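2',5'-phosphodiesterase 12 (Homo sapiens, PDB 4Z0V) is a magnesium-binding member of the endonuclease/exonuclease/phosphatase family, built as a DNase I-like two-sheet sandwich preceded by a smaller beta domain. Local coordinates at residues Ser373-Pro378 and Leu433-Lys438; Ile126-Tyr131 and Asp392-Asp397. One frame throughout, in Å; residues are numbered along the deposited sequence.

Interaction 1 (Ser373-Pro378 and Leu433-Lys438)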
loop_
_atom_site.group_PDB
_atom_site.type_symbol
_atom_site.label_atom_id
_atom_site.label_comp_id
_atom_site.label_asym_id
_atom_site.label_seq_id
_atom_site.Cartn_x
_atom_site.Cartn_y
_atom_site.Cartn_z
ATOM N N SER A 373 16.187 1.208 -8.264
ATOM C CA SER A 373 15.094 1.943 -7.614
ATOM C C SER A 373 14.301 2.608 -8.751
ATOM O O SER A 373 14.801 3.525 -9.423
ATOM C CB SER A 373 15.650 2.976 -6.632
ATOM O OG SER A 373 14.557 3.742 -6.158
ATOM N N ALA A 374 13.096 2.110 -9.029
ATOM C CA ALA A 374 12.293 2.631 -10.144
ATOM C C ALA A 374 12.025 4.135 -10.040
ATOM O O ALA A 374 12.087 4.827 -11.057
ATOM C CB ALA A 374 10.969 1.863 -10.243
ATOM N N CYS A 375 11.748 4.661 -8.836
ATOM C CA CYS A 375 11.480 6.097 -8.708
ATOM C C CYS A 375 12.727 6.894 -8.327
ATOM O O CYS A 375 12.620 8.064 -7.949
ATOM C CB CYS A 375 10.340 6.343 -7.732
ATOM S SG CYS A 375 8.825 5.490 -8.200
ATOM N N GLY A 376 13.887 6.256 -8.445
ATOM C CA GLY A 376 15.168 6.875 -8.189
ATOM C C GLY A 376 15.398 7.169 -6.733
ATOM O O GLY A 376 15.092 6.347 -5.867
ATOM N N GLU A 377 15.938 8.354 -6.456
ATOM C CA GLU A 377 16.277 8.738 -5.095
ATOM C C GLU A 377 15.694 10.114 -4.817
ATOM O O GLU A 377 16.414 11.105 -4.858
ATOM C CB GLU A 377 17.804 8.690 -4.877
ATOM C CG GLU A 377 18.410 7.309 -5.111
ATOM C CD GLU A 377 19.916 7.242 -5.271
ATOM O OE1 GLU A 377 20.596 8.256 -4.998
ATOM O OE2 GLU A 377 20.423 6.155 -5.632
ATOM N N PRO A 378 14.366 10.202 -4.577
ATOM C CA PRO A 378 13.762 11.517 -4.286
ATOM C C PRO A 378 14.410 12.184 -3.076
ATOM O O PRO A 378 15.000 11.500 -2.230
ATOM C CB PRO A 378 12.296 11.176 -3.972
ATOM C CG PRO A 378 12.051 9.848 -4.599
ATOM C CD PRO A 378 13.361 9.112 -4.511
ATOM N N LEU A 433 4.824 6.199 -3.741
ATOM C CA LEU A 433 5.659 6.072 -4.953
ATOM C C LEU A 433 4.829 5.444 -6.021
ATOM O O LEU A 433 4.142 4.468 -5.751
ATOM C CB LEU A 433 6.899 5.220 -4.715
ATOM C CG LEU A 433 7.915 5.730 -3.739
ATOM C CD1 LEU A 433 9.038 4.740 -3.664
ATOM C CD2 LEU A 433 8.436 7.117 -4.141
ATOM N N VAL A 434 4.819 6.019 -7.222
ATOM C CA VAL A 434 4.016 5.478 -8.335
ATOM C C VAL A 434 4.871 5.511 -9.583
ATOM O O VAL A 434 5.444 6.561 -9.903
ATOM C CB VAL A 434 2.702 6.280 -8.560
ATOM C CG1 VAL A 434 1.772 5.566 -9.561
ATOM C CG2 VAL A 434 1.973 6.566 -7.250
ATOM N N CYS A 435 4.959 4.392 -10.306
ATOM C CA CYS A 435 5.734 4.375 -11.557
ATOM C C CYS A 435 5.115 3.402 -12.530
ATOM O O CYS A 435 4.498 2.412 -12.115
ATOM C CB CYS A 435 7.182 4.010 -11.283
ATOM S SG CYS A 435 7.373 2.354 -10.613
ATOM N N ASP A 436 5.289 3.661 -13.821
ATOM C CA ASP A 436 4.811 2.742 -14.842
ATOM C C ASP A 436 6.005 1.941 -15.294
ATOM O O ASP A 436 7.025 2.540 -15.641
ATOM C CB ASP A 436 4.178 3.500 -16.006
ATOM C CG ASP A 436 2.900 4.204 -15.639
ATOM O OD1 ASP A 436 2.392 3.964 -14.523
ATOM O OD2 ASP A 436 2.377 4.950 -16.486
ATOM N N LEU A 437 5.921 0.614 -15.175
ATOM C CA LEU A 437 6.993 -0.299 -15.577
ATOM C C LEU A 437 6.638 -0.946 -16.893
ATOM O O LEU A 437 5.464 -1.112 -17.179
ATOM C CB LEU A 437 7.180 -1.376 -14.510
ATOM C CG LEU A 437 7.457 -0.876 -13.088
ATOM C CD1 LEU A 437 7.544 -2.071 -12.123
ATOM C CD2 LEU A 437 8.727 -0.007 -13.060
ATOM N N LYS A 438 7.623 -1.277 -17.714
ATOM C CA LYS A 438 7.345 -1.951 -18.979
ATOM C C LYS A 438 8.075 -3.283 -19.005
ATOM O O LYS A 438 9.218 -3.368 -18.542
ATOM C CB LYS A 438 7.762 -1.054 -20.178
ATOM C CG LYS A 438 7.314 -1.569 -21.547
ATOM C CD LYS A 438 7.344 -0.433 -22.571
ATOM C CE LYS A 438 6.731 -0.789 -23.907
ATOM N NZ LYS A 438 7.715 -1.433 -24.817
#
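A374 and C375 sit at the two central positions of a type I beta turn and both send their side chains toward strand 433-438, where they interleave with those of L433, C435 and L437. The two sulfurs, C375 SG and C435 SG, are neighbours at 4.2 Å but form no disulfide. C435 SG lies against A374, 3.6 Å from A374 CB, while C375 SG settles over the strand between L433 and C435, 3.8 Å from C435 CB and 4.0 Å from L433 CB. C435 holds its sulfur between its own backbone N and carbonyl carbon (chi1 63°), which turns it to the A374 side. One step along the same face, L433 brings CD2 to C375 CB at 4.1 Å, and at the other end L437 CD2 meets A374 CB. No hydrogen bond crosses the contact; the side chains meet by van der Waals packing, with C375 SG also 3.9 Å from V434 O. The turn keeps its own shape: G376 N bonds back to S373 O, and S373 OG donates to G376 O at 2.7 Å, in the plane of that carbonyl. The loop between strands 371-373 and 382-384 of one sheet thus packs on strand 433-439 of the other, a mostly buried contact within the DNase I-like sandwich.

Interaction 2 (Ile126-Tyr131 and Asp392-Asp397); sequences IRTVSY and DYIFID
I394 carries the direct packing, against S130 and T128 of strand 126-131. Two residues earlier, D392 meets S130 through a water that donates to D392 OD1 at 2.7 Å and accepts from S130 OG at 2.8 Å. D392 OD2 is bonded to T381 OG1 and H430 ND1, so both carboxylate oxygens are engaged and its rotation is probably well fixed. At Y393 the CB points away from strand 126-131, and its hydroxyl bonds to S330 O. I394 CG1 lies 3.6 Å from S130 CB, and CD1 runs on along the opposing backbone to 3.7 Å from T128 O. The other branch, CG2, is anti to the backbone N (chi1 -65° places CG1 beside that N instead) and meets T128 CG2 at 3.9 Å, the two side chains crossing at a slant. Beyond I394 the strands diverge: I396 packs on L437 instead. No hydrogen bond joins the two backbones directly; their axes come within 7.4 Å at 146°, as expected for strands facing each other from different sheets. Strand 126-131 lies between strands 177-184 and 433-439 in its sheet, whereas 392-397 pairs with 322-327, whose C325 touches both T128 and S130.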
loop_
_atom_site.group_PDB
_atom_site.type_symbol
_atom_site.label_atom_id
_atom_site.label_comp_id
_atom_site.label_asym_id
_atom_site.label_seq_id
_atom_site.Cartn_x
_atom_site.Cartn_y
_atom_site.Cartn_z
ATOM N N ILE A 126 3.004 -2.174 -16.275
ATOM C CA ILE A 126 2.607 -2.496 -14.918
ATOM C C ILE A 126 2.708 -1.214 -14.131
ATOM O O ILE A 126 3.826 -0.801 -13.790
ATOM C CB ILE A 126 3.433 -3.632 -14.240
ATOM C CG1 ILE A 126 3.590 -4.887 -15.138
ATOM C CG2 ILE A 126 2.833 -3.975 -12.836
ATOM C CD1 ILE A 126 4.701 -5.887 -14.564
ATOM N N ARG A 127 1.578 -0.569 -13.842
ATOM C CA ARG A 127 1.621 0.609 -12.978
ATOM C C ARG A 127 1.747 0.103 -11.529
ATOM O O ARG A 127 0.852 -0.576 -11.022
ATOM C CB ARG A 127 0.390 1.502 -13.153
ATOM C CG ARG A 127 0.442 2.719 -12.227
ATOM C CD ARG A 127 -0.567 3.766 -12.607
ATOM N NE ARG A 127 -0.192 4.409 -13.872
ATOM C CZ ARG A 127 -1.047 4.854 -14.785
ATOM N NH1 ARG A 127 -2.359 4.758 -14.582
ATOM N NH2 ARG A 127 -0.599 5.391 -15.912
ATOM N N THR A 128 2.806 0.515 -10.843
ATOM C CA THR A 128 3.126 -0.011 -9.509
ATOM C C THR A 128 3.168 1.112 -8.496
ATOM O O THR A 128 3.640 2.219 -8.801
ATOM C CB THR A 128 4.489 -0.744 -9.599
ATOM O OG1 THR A 128 4.406 -1.741 -10.618
ATOM C CG2 THR A 128 4.863 -1.439 -8.291
ATOM N N VAL A 129 2.548 0.860 -7.316
ATOM C CA VAL A 129 2.491 1.841 -6.227
ATOM C C VAL A 129 3.132 1.236 -4.994
ATOM O O VAL A 129 2.898 0.059 -4.709
ATOM C CB VAL A 129 1.002 2.217 -5.913
ATOM C CG1 VAL A 129 0.909 3.139 -4.678
ATOM C CG2 VAL A 129 0.307 2.852 -7.128
ATOM N N SER A 130 3.866 2.029 -4.218
ATOM C CA SER A 130 4.357 1.605 -2.886
ATOM C C SER A 130 4.025 2.728 -1.947
ATOM O O SER A 130 4.386 3.885 -2.219
ATOM C CB SER A 130 5.846 1.261 -2.863
ATOM O OG SER A 130 6.199 0.800 -1.561
ATOM N N TYR A 131 3.309 2.415 -0.843
ATOM C CA TYR A 131 2.861 3.517 0.021
ATOM C C TYR A 131 2.689 3.090 1.464
ATOM O O TYR A 131 1.941 2.159 1.726
ATOM C CB TYR A 131 1.490 3.967 -0.531
ATOM C CG TYR A 131 0.865 5.261 -0.047
ATOM C CD1 TYR A 131 1.619 6.216 0.640
ATOM C CD2 TYR A 131 -0.451 5.592 -0.394
ATOM C CE1 TYR A 131 1.079 7.463 0.967
ATOM C CE2 TYR A 131 -1.006 6.827 -0.050
ATOM C CZ TYR A 131 -0.228 7.769 0.609
ATOM O OH TYR A 131 -0.767 9.003 0.898
ATOM N N ASP A 392 11.457 4.933 1.183
ATOM C CA ASP A 392 10.615 4.014 0.384
ATOM C C ASP A 392 11.159 3.797 -0.990
ATOM O O ASP A 392 11.667 4.738 -1.614
ATOM C CB ASP A 392 9.190 4.591 0.256
ATOM C CG ASP A 392 8.564 4.874 1.607
ATOM O OD1 ASP A 392 8.022 3.927 2.216
ATOM O OD2 ASP A 392 8.710 6.019 2.110
ATOM N N TYR A 393 11.039 2.557 -1.496
ATOM C CA TYR A 393 11.531 2.255 -2.842
ATOM C C TYR A 393 10.659 1.256 -3.563
ATOM O O TYR A 393 10.001 0.432 -2.925
ATOM C CB TYR A 393 12.958 1.686 -2.789
ATOM C CG TYR A 393 13.955 2.559 -2.052
ATOM C CD1 TYR A 393 14.633 3.582 -2.708
ATOM C CD2 TYR A 393 14.212 2.364 -0.699
ATOM C CE1 TYR A 393 15.514 4.423 -2.021
ATOM C CE2 TYR A 393 15.077 3.205 0.004
ATOM C CZ TYR A 393 15.742 4.219 -0.669
ATOM O OH TYR A 393 16.581 5.055 0.030
ATOM N N ILE A 394 10.673 1.315 -4.900
ATOM C CA ILE A 394 10.091 0.278 -5.751
ATOM C C ILE A 394 11.308 -0.312 -6.454
ATOM O O ILE A 394 11.823 0.334 -7.357
ATOM C CB ILE A 394 9.010 0.769 -6.730
ATOM C CG1 ILE A 394 7.764 1.303 -5.958
ATOM C CG2 ILE A 394 8.608 -0.372 -7.708
ATOM C CD1 ILE A 394 6.807 2.177 -6.855
ATOM N N PHE A 395 11.814 -1.442 -5.994
ATOM C CA PHE A 395 12.998 -2.044 -6.622
ATOM C C PHE A 395 12.550 -2.966 -7.731
ATOM O O PHE A 395 11.682 -3.833 -7.511
ATOM C CB PHE A 395 13.852 -2.795 -5.609
ATOM C CG PHE A 395 14.568 -1.910 -4.612
ATOM C CD1 PHE A 395 15.549 -1.010 -5.028
ATOM C CD2 PHE A 395 14.309 -2.023 -3.250
ATOM C CE1 PHE A 395 16.204 -0.188 -4.103
ATOM C CE2 PHE A 395 15.000 -1.229 -2.322
ATOM C CZ PHE A 395 15.953 -0.332 -2.754
ATOM N N ILE A 396 13.132 -2.784 -8.937
ATOM C CA ILE A 396 12.696 -3.600 -10.080
ATOM C C ILE A 396 13.820 -4.437 -10.636
ATOM O O ILE A 396 14.960 -4.010 -10.663
ATOM C CB ILE A 396 12.051 -2.762 -11.201
ATOM C CG1 ILE A 396 13.065 -1.768 -11.837
ATOM C CG2 ILE A 396 10.780 -2.037 -10.692
ATOM C CD1 ILE A 396 12.649 -1.177 -13.150
ATOM N N ASP A 397 13.473 -5.634 -11.073
ATOM C CA ASP A 397 14.394 -6.574 -11.707
ATOM C C ASP A 397 14.746 -6.069 -13.102
ATOM O O ASP A 397 13.921 -6.151 -14.017
ATOM C CB ASP A 397 13.691 -7.937 -11.800
ATOM C CG ASP A 397 14.530 -9.076 -12.312
ATOM O OD1 ASP A 397 15.669 -8.817 -12.788
ATOM O OD2 ASP A 397 14.064 -10.230 -12.227
HETATM O O HOH W 1 6.282 2.650 0.513
#

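How the interactions relate
From the N terminus, strand 126-131 comes first; its partner 392-397 follows after 260 intervening residues, so interaction 2 closes a very long loop through most of the endonuclease/exonuclease/phosphatase-family fold. Within that loop lies 373-378, whose partner 433-438 comes after 392-397. The segments therefore alternate and the two loops cross, interaction 1 spanning a much shorter 54 residues. Their centres are 6 Å apart. Strands 433-439 and 125-132 are neighbours in one sheet, joined further by a salt bridge from R127 NE to D436 OD1, while a probable hydrogen bond from A374 N to I394 O attaches the turn to strand 387-397. Together the contacts tie both sheets of the sandwich across its core.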